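PDB 5G0A: transaminase, which catalyses the transfer of amino groups between amines and carbonyl compounds, using pyridoxal-5'-phosphate as cofactor and with selectivity for S-amines. Local coordinates for residues D92-A97 against V336-V341; V115-T120 against A307-V312; N268-T273 against D292-G297. All blocks are in the same frame, centred on the assembly; numbering follows the deposited sequence.

Contact 1 (D92-A97 against V336-V341)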
ATOM      1  N   ASP B  92      -6.154  40.554   8.896  1.00 28.60           N
ATOM      2  CA  ASP B  92      -5.693  40.844  10.242  1.00 27.19           C
ATOM      3  C   ASP B  92      -5.961  39.662  11.173  1.00 26.80           C
ATOM      4  O   ASP B  92      -5.118  39.307  11.985  1.00 26.28           O
ATOM      5  CB  ASP B  92      -6.357  42.116  10.786  1.00 29.44           C
ATOM      6  CG  ASP B  92      -7.882  42.060  10.746  1.00 29.90           C
ATOM      7  OD1 ASP B  92      -8.456  41.559   9.759  1.00 28.81           O
ATOM      8  OD2 ASP B  92      -8.508  42.534  11.717  1.00 32.08           O
ATOM      9  N   TYR B  93      -7.122  39.033  11.029  1.00 26.31           N
ATOM     10  CA  TYR B  93      -7.516  37.979  11.961  1.00 24.87           C
ATOM     11  C   TYR B  93      -6.595  36.757  11.862  1.00 23.36           C
ATOM     12  O   TYR B  93      -6.194  36.176  12.887  1.00 24.07           O
ATOM     13  CB  TYR B  93      -8.951  37.535  11.705  1.00 25.66           C
ATOM     14  CG  TYR B  93     -10.006  38.577  12.001  1.00 26.09           C
ATOM     15  CD1 TYR B  93     -10.080  39.199  13.250  1.00 26.21           C
ATOM     16  CD2 TYR B  93     -10.948  38.907  11.038  1.00 25.38           C
ATOM     17  CE1 TYR B  93     -11.064  40.155  13.520  1.00 27.43           C
ATOM     18  CE2 TYR B  93     -11.939  39.857  11.292  1.00 27.52           C
ATOM     19  CZ  TYR B  93     -11.994  40.471  12.536  1.00 28.34           C
ATOM     20  OH  TYR B  93     -13.009  41.403  12.786  1.00 28.10           O
ATOM     21  N   LYS B  94      -6.260  36.368  10.640  1.00 23.40           N
ATOM     22  CA  LYS B  94      -5.408  35.169  10.463  1.00 23.43           C
ATOM     23  C   LYS B  94      -3.981  35.429  10.997  1.00 24.68           C
ATOM     24  O   LYS B  94      -3.410  34.601  11.722  1.00 23.76           O
ATOM     25  CB  LYS B  94      -5.392  34.737   8.994  1.00 23.59           C
ATOM     26  CG  LYS B  94      -4.666  33.406   8.745  1.00 23.38           C
ATOM     27  CD  LYS B  94      -4.673  33.015   7.277  1.00 23.39           C
ATOM     28  CE  LYS B  94      -3.847  33.979   6.400  1.00 26.54           C
ATOM     29  NZ  LYS B  94      -3.910  33.559   4.968  1.00 26.84           N
ATOM     30  N   ALA B  95      -3.425  36.594  10.666  1.00 24.99           N
ATOM     31  CA  ALA B  95      -2.043  36.903  11.081  1.00 25.93           C
ATOM     32  C   ALA B  95      -1.978  37.065  12.602  1.00 26.52           C
ATOM     33  O   ALA B  95      -1.028  36.612  13.249  1.00 25.79           O
ATOM     34  CB  ALA B  95      -1.544  38.159  10.366  1.00 26.64           C
ATOM     35  N   LYS B  96      -3.010  37.684  13.167  1.00 25.54           N
ATOM     36  CA  LYS B  96      -3.078  37.908  14.602  1.00 26.38           C
ATOM     37  C   LYS B  96      -3.180  36.578  15.339  1.00 26.00           C
ATOM     38  O   LYS B  96      -2.525  36.387  16.355  1.00 24.82           O
ATOM     39  CB  LYS B  96      -4.272  38.788  14.965  1.00 27.51           C
ATOM     40  CG  LYS B  96      -4.364  39.107  16.446  1.00 34.17           C
ATOM     41  CD  LYS B  96      -5.390  40.213  16.630  1.00 37.47           C
ATOM     42  CE  LYS B  96      -6.143  40.024  17.924  1.00 41.48           C
ATOM     43  NZ  LYS B  96      -7.254  41.010  18.111  1.00 42.42           N
ATOM     44  N   ALA B  97      -4.001  35.650  14.829  1.00 24.43           N
ATOM     45  CA  ALA B  97      -4.170  34.378  15.523  1.00 24.42           C
ATOM     46  C   ALA B  97      -2.816  33.649  15.650  1.00 23.54           C
ATOM     47  O   ALA B  97      -2.516  33.063  16.691  1.00 24.84           O
ATOM     48  CB  ALA B  97      -5.193  33.483  14.811  1.00 23.20           C
ATOM     49  N   VAL B 336     -13.475  34.610   9.222  1.00 23.10           N
ATOM     50  CA  VAL B 336     -14.432  34.680  10.348  1.00 23.92           C
ATOM     51  C   VAL B 336     -14.095  33.617  11.399  1.00 22.02           C
ATOM     52  O   VAL B 336     -14.157  33.880  12.607  1.00 22.00           O
ATOM     53  CB  VAL B 336     -15.886  34.539   9.867  1.00 22.33           C
ATOM     54  CG1 VAL B 336     -16.867  34.606  11.038  1.00 23.45           C
ATOM     55  CG2 VAL B 336     -16.208  35.631   8.849  1.00 25.07           C
ATOM     56  N   ALA B 337     -13.696  32.421  10.939  1.00 22.35           N
ATOM     57  CA  ALA B 337     -13.180  31.409  11.882  1.00 21.53           C
ATOM     58  C   ALA B 337     -11.940  31.936  12.610  1.00 22.97           C
ATOM     59  O   ALA B 337     -11.779  31.690  13.819  1.00 23.02           O
ATOM     60  CB  ALA B 337     -12.859  30.099  11.154  1.00 22.18           C
ATOM     61  N   MET B 338     -11.087  32.679  11.899  1.00 22.08           N
ATOM     62  CA  MET B 338      -9.895  33.255  12.516  1.00 23.53           C
ATOM     63  C   MET B 338     -10.260  34.348  13.526  1.00 24.08           C
ATOM     64  O   MET B 338      -9.628  34.460  14.576  1.00 23.48           O
ATOM     65  CB  MET B 338      -8.894  33.791  11.482  1.00 24.01           C
ATOM     66  CG  MET B 338      -8.319  32.711  10.562  1.00 23.66           C
ATOM     67  SD  MET B 338      -7.313  31.494  11.443  1.00 26.38           S
ATOM     68  CE  MET B 338      -8.531  30.238  11.817  1.00 24.96           C
ATOM     69  N   ALA B 339     -11.301  35.114  13.226  1.00 23.38           N
ATOM     70  CA  ALA B 339     -11.829  36.078  14.220  1.00 24.15           C
ATOM     71  C   ALA B 339     -12.243  35.385  15.522  1.00 22.89           C
ATOM     72  O   ALA B 339     -11.972  35.899  16.617  1.00 24.23           O
ATOM     73  CB  ALA B 339     -12.976  36.887  13.615  1.00 23.25           C
ATOM     74  N   ALA B 340     -12.924  34.235  15.405  1.00 23.04           N
ATOM     75  CA  ALA B 340     -13.290  33.393  16.533  1.00 23.69           C
ATOM     76  C   ALA B 340     -12.072  32.905  17.320  1.00 23.62           C
ATOM     77  O   ALA B 340     -12.051  32.993  18.559  1.00 24.06           O
ATOM     78  CB  ALA B 340     -14.150  32.215  16.070  1.00 23.96           C
ATOM     79  N   VAL B 341     -11.060  32.382  16.613  1.00 24.74           N
ATOM     80  CA  VAL B 341      -9.832  31.950  17.285  1.00 24.36           C
ATOM     81  C   VAL B 341      -9.205  33.099  18.084  1.00 24.31           C
ATOM     82  O   VAL B 341      -8.852  32.936  19.259  1.00 24.87           O
ATOM     83  CB  VAL B 341      -8.806  31.364  16.280  1.00 23.71           C
ATOM     84  CG1 VAL B 341      -7.480  31.064  16.976  1.00 23.01           C
ATOM     85  CG2 VAL B 341      -9.369  30.080  15.694  1.00 24.45           C
TER

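Contact 2 (V115-T120 against A307-V312). With PLP (pyridoxal-5'-phosphate), chain K.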
ATOM      1  N   VAL B 115       2.715  28.731  11.717  1.00 23.43           N
ATOM      2  CA  VAL B 115       1.416  28.064  11.793  1.00 23.72           C
ATOM      3  C   VAL B 115       0.788  27.955  10.387  1.00 22.11           C
ATOM      4  O   VAL B 115       0.927  28.873   9.524  1.00 23.64           O
ATOM      5  CB  VAL B 115       0.432  28.861  12.713  1.00 24.34           C
ATOM      6  CG1 VAL B 115      -0.957  28.231  12.735  1.00 26.44           C
ATOM      7  CG2 VAL B 115       0.956  28.998  14.138  1.00 27.05           C
ATOM      8  N   ARG B 116       0.075  26.852  10.161  1.00 21.14           N
ATOM      9  CA  ARG B 116      -0.879  26.762   9.038  1.00 21.77           C
ATOM     10  C   ARG B 116      -2.231  26.485   9.640  1.00 21.98           C
ATOM     11  O   ARG B 116      -2.397  25.485  10.347  1.00 21.78           O
ATOM     12  CB  ARG B 116      -0.538  25.642   8.044  1.00 23.05           C
ATOM     13  CG  ARG B 116      -1.675  25.376   7.029  1.00 24.22           C
ATOM     14  CD  ARG B 116      -1.138  24.884   5.682  1.00 23.38           C
ATOM     15  NE  ARG B 116      -2.224  24.513   4.742  1.00 22.62           N
ATOM     16  CZ  ARG B 116      -2.867  25.371   3.958  1.00 23.61           C
ATOM     17  NH1 ARG B 116      -2.590  26.676   4.015  1.00 24.46           N
ATOM     18  NH2 ARG B 116      -3.813  24.918   3.148  1.00 22.32           N
ATOM     19  N   PHE B 117      -3.199  27.366   9.377  1.00 21.20           N
ATOM     20  CA  PHE B 117      -4.556  27.119   9.860  1.00 21.81           C
ATOM     21  C   PHE B 117      -5.343  26.298   8.850  1.00 22.32           C
ATOM     22  O   PHE B 117      -5.247  26.525   7.635  1.00 22.90           O
ATOM     23  CB  PHE B 117      -5.276  28.450  10.110  1.00 21.93           C
ATOM     24  CG  PHE B 117      -4.724  29.207  11.284  1.00 21.71           C
ATOM     25  CD1 PHE B 117      -5.024  28.792  12.569  1.00 21.15           C
ATOM     26  CD2 PHE B 117      -3.912  30.337  11.095  1.00 23.29           C
ATOM     27  CE1 PHE B 117      -4.534  29.479  13.684  1.00 21.78           C
ATOM     28  CE2 PHE B 117      -3.404  31.029  12.190  1.00 23.28           C
ATOM     29  CZ  PHE B 117      -3.723  30.599  13.484  1.00 22.03           C
ATOM     30  N   VAL B 118      -6.135  25.382   9.388  1.00 20.50           N
ATOM     31  CA  VAL B 118      -7.090  24.585   8.625  1.00 20.69           C
ATOM     32  C   VAL B 118      -8.427  24.589   9.358  1.00 21.99           C
ATOM     33  O   VAL B 118      -8.637  25.408  10.255  1.00 21.71           O
ATOM     34  CB  VAL B 118      -6.542  23.148   8.373  1.00 21.23           C
ATOM     35  CG1 VAL B 118      -5.396  23.185   7.353  1.00 23.31           C
ATOM     36  CG2 VAL B 118      -6.066  22.496   9.680  1.00 22.23           C
ATOM     37  N   SER B 119      -9.359  23.696   8.994  1.00 21.45           N
ATOM     38  CA  SER B 119     -10.707  23.821   9.594  1.00 21.32           C
ATOM     39  C   SER B 119     -11.035  22.826  10.684  1.00 22.62           C
ATOM     40  O   SER B 119     -12.007  23.027  11.409  1.00 24.14           O
ATOM     41  CB  SER B 119     -11.821  23.734   8.514  1.00 22.51           C
ATOM     42  OG  SER B 119     -11.718  24.826   7.623  1.00 22.66           O
ATOM     43  N   THR B 120     -10.256  21.742  10.787  1.00 21.82           N
ATOM     44  CA  THR B 120     -10.546  20.683  11.740  1.00 21.30           C
ATOM     45  C   THR B 120      -9.264  20.068  12.322  1.00 21.04           C
ATOM     46  O   THR B 120      -8.179  20.264  11.777  1.00 20.65           O
ATOM     47  CB  THR B 120     -11.390  19.537  11.118  1.00 22.54           C
ATOM     48  OG1 THR B 120     -10.607  18.797  10.161  1.00 21.73           O
ATOM     49  CG2 THR B 120     -12.673  20.064  10.394  1.00 22.03           C
ATOM     50  N   ALA B 307     -12.132  25.386  13.347  1.00 21.55           N
ATOM     51  CA  ALA B 307     -10.756  25.746  13.098  1.00 22.36           C
ATOM     52  C   ALA B 307      -9.831  24.635  13.597  1.00 22.96           C
ATOM     53  O   ALA B 307     -10.124  23.965  14.598  1.00 23.50           O
ATOM     54  CB  ALA B 307     -10.401  27.035  13.831  1.00 23.29           C
ATOM     55  N   GLY B 308      -8.714  24.466  12.878  1.00 22.14           N
ATOM     56  CA  GLY B 308      -7.635  23.593  13.318  1.00 22.60           C
ATOM     57  C   GLY B 308      -6.340  24.283  12.932  1.00 21.35           C
ATOM     58  O   GLY B 308      -6.349  25.302  12.224  1.00 20.82           O
ATOM     59  N   ALA B 309      -5.209  23.766  13.410  1.00 21.46           N
ATOM     60  CA  ALA B 309      -3.949  24.377  13.030  1.00 21.02           C
ATOM     61  C   ALA B 309      -2.813  23.417  13.252  1.00 20.22           C
ATOM     62  O   ALA B 309      -2.876  22.566  14.147  1.00 21.72           O
ATOM     63  CB  ALA B 309      -3.676  25.630  13.864  1.00 20.93           C
ATOM     64  N   VAL B 310      -1.740  23.659  12.509  1.00 21.02           N
ATOM     65  CA  VAL B 310      -0.479  22.983  12.805  1.00 22.34           C
ATOM     66  C   VAL B 310       0.582  24.043  13.062  1.00 22.61           C
ATOM     67  O   VAL B 310       0.621  25.069  12.382  1.00 22.65           O
ATOM     68  CB  VAL B 310      -0.101  21.988  11.655  1.00 23.94           C
ATOM     69  CG1 VAL B 310       0.050  22.723  10.327  1.00 26.82           C
ATOM     70  CG2 VAL B 310       1.195  21.257  12.008  1.00 24.89           C
ATOM     71  N   LEU B 311       1.428  23.805  14.063  1.00 21.72           N
ATOM     72  CA  LEU B 311       2.533  24.707  14.380  1.00 21.78           C
ATOM     73  C   LEU B 311       3.814  23.881  14.251  1.00 20.11           C
ATOM     74  O   LEU B 311       3.925  22.818  14.855  1.00 22.58           O
ATOM     75  CB  LEU B 311       2.405  25.234  15.804  1.00 23.28           C
ATOM     76  CG  LEU B 311       3.625  26.000  16.376  1.00 23.94           C
ATOM     77  CD1 LEU B 311       3.890  27.269  15.571  1.00 26.35           C
ATOM     78  CD2 LEU B 311       3.372  26.294  17.862  1.00 24.68           C
ATOM     79  N   VAL B 312       4.723  24.368  13.423  1.00 21.76           N
ATOM     80  CA  VAL B 312       5.976  23.662  13.165  1.00 22.10           C
ATOM     81  C   VAL B 312       7.141  24.488  13.704  1.00 23.29           C
ATOM     82  O   VAL B 312       7.037  25.719  13.832  1.00 23.07           O
ATOM     83  CB  VAL B 312       6.218  23.399  11.654  1.00 22.06           C
ATOM     84  CG1 VAL B 312       5.027  22.660  11.016  1.00 22.87           C
ATOM     85  CG2 VAL B 312       6.519  24.694  10.879  1.00 21.02           C
TER
HETATM   86  N1  PLP K1298      -6.555  14.311  17.517  1.00 22.01           N
HETATM   87  C2  PLP K1298      -7.004  14.156  18.785  1.00 23.29           C
HETATM   88  C2A PLP K1298      -6.033  13.808  19.892  1.00 24.59           C
HETATM   89  C3  PLP K1298      -8.431  14.408  19.099  1.00 25.42           C
HETATM   90  O3  PLP K1298      -8.915  14.311  20.345  1.00 27.98           O
HETATM   91  C4  PLP K1298      -9.339  14.778  18.003  1.00 25.67           C
HETATM   92  C4A PLP K1298     -10.808  15.087  18.292  1.00 30.20           C
HETATM   93  C5  PLP K1298      -8.719  14.864  16.658  1.00 23.64           C
HETATM   94  C6  PLP K1298      -7.368  14.601  16.488  1.00 23.42           C
HETATM   95  C5A PLP K1298      -9.541  15.170  15.414  1.00 24.74           C
HETATM   96  O4P PLP K1298     -10.178  16.430  15.448  1.00 24.58           O
HETATM   97  P   PLP K1298     -11.495  16.622  14.526  1.00 23.59           P
HETATM   98  O1P PLP K1298     -11.717  18.100  14.697  1.00 23.94           O
HETATM   99  O2P PLP K1298     -11.188  16.194  13.102  1.00 23.11           O
HETATM  100  O3P PLP K1298     -12.562  15.772  15.163  1.00 23.96           O

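Contact 3 (N268-T273 against D292-G297). Unlike the reference sequence in segment 268-273: N268 (reference Thr). With PLP (pyridoxal-5'-phosphate), chain K.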
ATOM      1  N   ASN B 268       3.638  16.155  18.622  1.00 21.56           N
ATOM      2  CA  ASN B 268       2.633  15.923  19.654  1.00 22.11           C
ATOM      3  C   ASN B 268       1.273  16.477  19.246  1.00 23.09           C
ATOM      4  O   ASN B 268       1.168  17.624  18.831  1.00 22.95           O
ATOM      5  CB  ASN B 268       3.021  16.452  21.047  1.00 23.89           C
ATOM      6  CG  ASN B 268       2.083  15.937  22.108  1.00 24.18           C
ATOM      7  OD1 ASN B 268       1.911  14.711  22.274  1.00 24.98           O
ATOM      8  ND2 ASN B 268       1.418  16.856  22.808  1.00 24.70           N
ATOM      9  N   ASP B 269       0.269  15.612  19.329  1.00 21.61           N
ATOM     10  CA  ASP B 269      -1.091  15.945  18.931  1.00 22.10           C
ATOM     11  C   ASP B 269      -1.786  16.610  20.115  1.00 23.04           C
ATOM     12  O   ASP B 269      -2.102  15.944  21.108  1.00 23.18           O
ATOM     13  CB  ASP B 269      -1.826  14.655  18.516  1.00 22.88           C
ATOM     14  CG  ASP B 269      -3.217  14.927  17.922  1.00 24.24           C
ATOM     15  OD1 ASP B 269      -3.729  16.062  18.052  1.00 23.07           O
ATOM     16  OD2 ASP B 269      -3.777  13.989  17.313  1.00 22.86           O
ATOM     17  N   GLU B 270      -1.983  17.928  20.006  1.00 21.86           N
ATOM     18  CA  GLU B 270      -2.600  18.719  21.070  1.00 21.96           C
ATOM     19  C   GLU B 270      -4.038  19.076  20.758  1.00 22.90           C
ATOM     20  O   GLU B 270      -4.567  20.025  21.330  1.00 23.60           O
ATOM     21  CB  GLU B 270      -1.828  20.031  21.260  1.00 21.90           C
ATOM     22  CG  GLU B 270      -0.442  19.911  21.917  1.00 23.42           C
ATOM     23  CD  GLU B 270      -0.500  19.625  23.419  1.00 24.13           C
ATOM     24  OE1 GLU B 270      -1.540  19.892  24.074  1.00 23.35           O
ATOM     25  OE2 GLU B 270       0.515  19.138  23.967  1.00 24.51           O
ATOM     26  N   VAL B 271      -4.671  18.367  19.829  1.00 22.71           N
ATOM     27  CA  VAL B 271      -6.044  18.757  19.464  1.00 22.74           C
ATOM     28  C   VAL B 271      -6.957  18.669  20.670  1.00 24.49           C
ATOM     29  O   VAL B 271      -7.792  19.548  20.875  1.00 23.70           O
ATOM     30  CB  VAL B 271      -6.615  17.892  18.312  1.00 22.83           C
ATOM     31  CG1 VAL B 271      -8.120  18.143  18.137  1.00 22.24           C
ATOM     32  CG2 VAL B 271      -5.876  18.209  17.022  1.00 22.45           C
ATOM     33  N   LEU B 272      -6.798  17.618  21.477  1.00 23.26           N
ATOM     34  CA  LEU B 272      -7.600  17.512  22.687  1.00 25.83           C
ATOM     35  C   LEU B 272      -6.961  18.178  23.911  1.00 25.93           C
ATOM     36  O   LEU B 272      -7.652  18.901  24.649  1.00 25.30           O
ATOM     37  CB  LEU B 272      -7.986  16.063  22.972  1.00 26.42           C
ATOM     38  CG  LEU B 272      -9.062  15.872  24.048  1.00 30.25           C
ATOM     39  CD1 LEU B 272     -10.062  14.789  23.639  1.00 32.08           C
ATOM     40  CD2 LEU B 272      -8.403  15.570  25.387  1.00 29.79           C
ATOM     41  N   THR B 273      -5.667  17.965  24.126  1.00 24.80           N
ATOM     42  CA  THR B 273      -5.040  18.495  25.359  1.00 24.32           C
ATOM     43  C   THR B 273      -4.679  19.974  25.299  1.00 25.10           C
ATOM     44  O   THR B 273      -4.232  20.555  26.308  1.00 26.53           O
ATOM     45  CB  THR B 273      -3.773  17.708  25.737  1.00 23.94           C
ATOM     46  OG1 THR B 273      -2.873  17.735  24.622  1.00 25.22           O
ATOM     47  CG2 THR B 273      -4.134  16.266  26.111  1.00 26.23           C
ATOM     48  N   ASP B 292       8.620  18.991  17.851  1.00 22.41           N
ATOM     49  CA  ASP B 292       8.978  19.572  16.562  1.00 23.68           C
ATOM     50  C   ASP B 292       7.754  20.149  15.851  1.00 21.54           C
ATOM     51  O   ASP B 292       7.856  21.094  15.070  1.00 23.22           O
ATOM     52  CB  ASP B 292       9.613  18.491  15.670  1.00 23.23           C
ATOM     53  CG  ASP B 292      10.929  17.980  16.244  1.00 26.19           C
ATOM     54  OD1 ASP B 292      11.927  18.733  16.172  1.00 28.82           O
ATOM     55  OD2 ASP B 292      10.958  16.859  16.769  1.00 24.53           O
ATOM     56  N   ILE B 293       6.612  19.527  16.114  1.00 21.90           N
ATOM     57  CA  ILE B 293       5.334  19.919  15.488  1.00 22.16           C
ATOM     58  C   ILE B 293       4.233  19.638  16.495  1.00 21.28           C
ATOM     59  O   ILE B 293       4.276  18.610  17.196  1.00 22.63           O
ATOM     60  CB  ILE B 293       5.022  19.054  14.214  1.00 22.64           C
ATOM     61  CG1 ILE B 293       6.088  19.236  13.137  1.00 23.90           C
ATOM     62  CG2 ILE B 293       3.639  19.378  13.656  1.00 23.60           C
ATOM     63  CD1 ILE B 293       5.986  18.241  11.975  1.00 22.42           C
ATOM     64  N   ILE B 294       3.255  20.550  16.598  1.00 21.74           N
ATOM     65  CA  ILE B 294       1.981  20.207  17.259  1.00 20.69           C
ATOM     66  C   ILE B 294       0.779  20.423  16.344  1.00 20.14           C
ATOM     67  O   ILE B 294       0.823  21.241  15.422  1.00 21.23           O
ATOM     68  CB  ILE B 294       1.717  20.926  18.617  1.00 21.56           C
ATOM     69  CG1 ILE B 294       1.454  22.438  18.426  1.00 22.51           C
ATOM     70  CG2 ILE B 294       2.831  20.553  19.634  1.00 22.78           C
ATOM     71  CD1 ILE B 294       1.074  23.135  19.744  1.00 23.48           C
ATOM     72  N   THR B 295      -0.274  19.669  16.635  1.00 21.34           N
ATOM     73  CA  THR B 295      -1.557  19.803  15.947  1.00 21.64           C
ATOM     74  C   THR B 295      -2.596  20.308  16.932  1.00 22.17           C
ATOM     75  O   THR B 295      -2.571  19.941  18.112  1.00 23.47           O
ATOM     76  CB  THR B 295      -2.002  18.466  15.322  1.00 21.69           C
ATOM     77  OG1 THR B 295      -1.947  17.436  16.308  1.00 22.41           O
ATOM     78  CG2 THR B 295      -1.088  18.095  14.161  1.00 22.81           C
ATOM     79  N   MET B 296      -3.512  21.133  16.428  1.00 21.92           N
ATOM     80  CA  MET B 296      -4.506  21.837  17.270  1.00 22.53           C
ATOM     81  C   MET B 296      -5.874  21.814  16.616  1.00 21.09           C
ATOM     82  O   MET B 296      -5.996  21.733  15.399  1.00 22.02           O
ATOM     83  CB  MET B 296      -4.089  23.300  17.489  1.00 22.17           C
ATOM     84  CG  MET B 296      -2.793  23.464  18.286  1.00 23.15           C
ATOM     85  SD  MET B 296      -2.101  25.114  18.128  1.00 25.11           S
ATOM     86  CE  MET B 296      -1.262  24.963  16.550  1.00 23.77           C
ATOM     87  N   GLY B 297      -6.889  21.917  17.457  1.00 22.15           N
ATOM     88  CA  GLY B 297      -8.311  21.927  17.066  1.00 21.32           C
ATOM     89  C   GLY B 297      -9.065  22.187  18.376  1.00 24.03           C
ATOM     90  O   GLY B 297      -8.482  22.710  19.333  1.00 22.70           O
TER
HETATM   91  N1  PLP K1298      -6.555  14.311  17.517  1.00 22.01           N
HETATM   92  C2  PLP K1298      -7.004  14.156  18.785  1.00 23.29           C
HETATM   93  C2A PLP K1298      -6.033  13.808  19.892  1.00 24.59           C
HETATM   94  C3  PLP K1298      -8.431  14.408  19.099  1.00 25.42           C
HETATM   95  O3  PLP K1298      -8.915  14.311  20.345  1.00 27.98           O
HETATM   96  C4  PLP K1298      -9.339  14.778  18.003  1.00 25.67           C
HETATM   97  C4A PLP K1298     -10.808  15.087  18.292  1.00 30.20           C
HETATM   98  C5  PLP K1298      -8.719  14.864  16.658  1.00 23.64           C
HETATM   99  C6  PLP K1298      -7.368  14.601  16.488  1.00 23.42           C
HETATM  100  C5A PLP K1298      -9.541  15.170  15.414  1.00 24.74           C
HETATM  101  O4P PLP K1298     -10.178  16.430  15.448  1.00 24.58           O
HETATM  102  P   PLP K1298     -11.495  16.622  14.526  1.00 23.59           P
HETATM  103  O1P PLP K1298     -11.717  18.100  14.697  1.00 23.94           O
HETATM  104  O2P PLP K1298     -11.188  16.194  13.102  1.00 23.11           O
HETATM  105  O3P PLP K1298     -12.562  15.772  15.163  1.00 23.96           O
HETATM  106  O   HOH W   1      -5.734  22.249  20.248  1.00 22.91           O

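Contact 1 (D92-A97 against V336-V341)
The ring of Y93 lies between two groups, with A339 CB over one face and the carboxylate oxygen D92 OD2 over the centre of the other. A339 CB sits 3.6 Å from the centroid of the Y93 ring and only 4° off its normal, a CH-pi contact in which the methyl meets the ring squarely. This is plain helix-helix packing in the class-III aminotransferase fold: the segments 92-97 and 336-341 run in broadly similar directions, 40° apart, with their axes approaching to 8.0 Å. Small residues allow this approach, since A339 and A97 present only methyl groups. The tyrosine CG stands opposite its own carbonyl carbon (chi1 -67°), which lays the ring over the A339 turn, while Y93 CB packs at 3.8 Å against M338 CB. M338 then crosses the start of the K94 side chain at a slant, M338 CG lying 3.9 Å from K94 CB, before its chain bends twice and carries the sulfur to F117 of strand 112-118. K94 itself leads away from this interface, and its NZ forms a salt bridge with D87. D92 OD1 pairs with R81, so the carboxylate beside the tyrosine ring is held from outside the two helices. One turn further along, the methyl A97 CB touches a single branch of the valine, V341 CG1, at 4.0 Å.

Contact 2 (V115-T120 against A307-V312)
Strand 308-312 is the antiparallel member of the large-domain sheet, and V115-V118 pairs with it at the sheet's edge within this chain. R116 and V310 form a hydrogen-bonded pair with two straight bonds: R116 N reaches V310 O at 2.9 Å in the carbonyl plane, and V310 N returns to R116 O. The V118-G308 pair is as short, V118 N lying 2.8 Å from G308 O, yet each donor stands more than 50° out of its acceptor's carbonyl plane. This lone reversed strand is a hallmark of the fold-type I PLP enzymes. On the face carrying V115, F117, A309 and L311, V115 CG1 lies over the centre of the F117 ring, and A309 CB meets F117 CD1 obliquely at 3.7 Å. On the other face, V310 CG1, set between its backbone N and carbonyl carbon (chi1 60°), packs against R116 CB; the R116 chain then runs on extended, and its NH1 forms a salt bridge with D87. T120 is the N-cap of helix 121-136, its OG1 bonded to E123 N and also to E123 OE2 of the second subunit, and T120 CB lies 3.9 Å from PLP O1P.

Contact 3 (N268-T273 against D292-G297)
The side chains of D269 and T295 lie on the same face of the sheet and cross at an angle, and the hydroxyl T295 OG1 gives a weak hydrogen bond to D269 OD1 at 2.8 Å. The same oxygen also accepts from V271 N, at 3.1 Å and nearly straight (163°), which closes an Asx turn after the strand. With CG swung opposite the backbone N (chi1 -173°), the carboxylate is carried out to the cofactor: its other oxygen, D269 OD2, lies 2.8 Å from PLP N1 and is also bonded to H149. V271 faces two ways, its CG1 packing over the face of the pyridine ring, 3.6 Å from PLP C4, and its CG2 resting on the M296 backbone. Strands 265-269 and 293-296 run parallel here in the central sheet of a fold-type I transaminase, and the cofactor sits past the C-terminal end of strand 265-269, where an aspartate facing the pyridine nitrogen is a family hallmark and is thought to favour the cofactor's role as electron sink. With an alanine in place of D269, T295 OG1 and V271 N would probably lose their shared acceptor, and PLP N1 would be left without its carboxylate. The backbone ladder joins N268 N to I293 O, T295 N weakly to N268 O, and E270 N to T295 O at 2.8 Å. On the opposite side from D269, E270 CG packs on I294 CG2 at 4.0 Å, and the chain then bends at chi2; T273 OG1 donates to E270 OE1 from above the carboxylate plane, and the backbone N atoms of G283 and Y284 bind its two oxygens. One water bridges the segments, donating to E270 O and accepting from G297 N 3.0 Å away.

Overall arrangement
All three contacts are buried, but contact 1 lies farthest from the chain's centre, about 22 Å, against 15 Å for contact 2 and 9 Å for contact 3. Contacts 2 and 3 belong to one sheet, strands 308-313 and 293-296 being neighbours joined by probable backbone bonds such as A309 O to M296 N. Contact 1 is a helix pair laid against that sheet, where A97 packs on F117 and V341 on A307. Its chemistry is apolar and CH-pi, without a hydrogen bond across it; contact 2 rests on antiparallel backbone bonds, whereas contact 3 adds side-chain bonds at the cofactor. Contacts 1 and 2 both meet the second subunit, and contacts 2 and 3 both touch PLP.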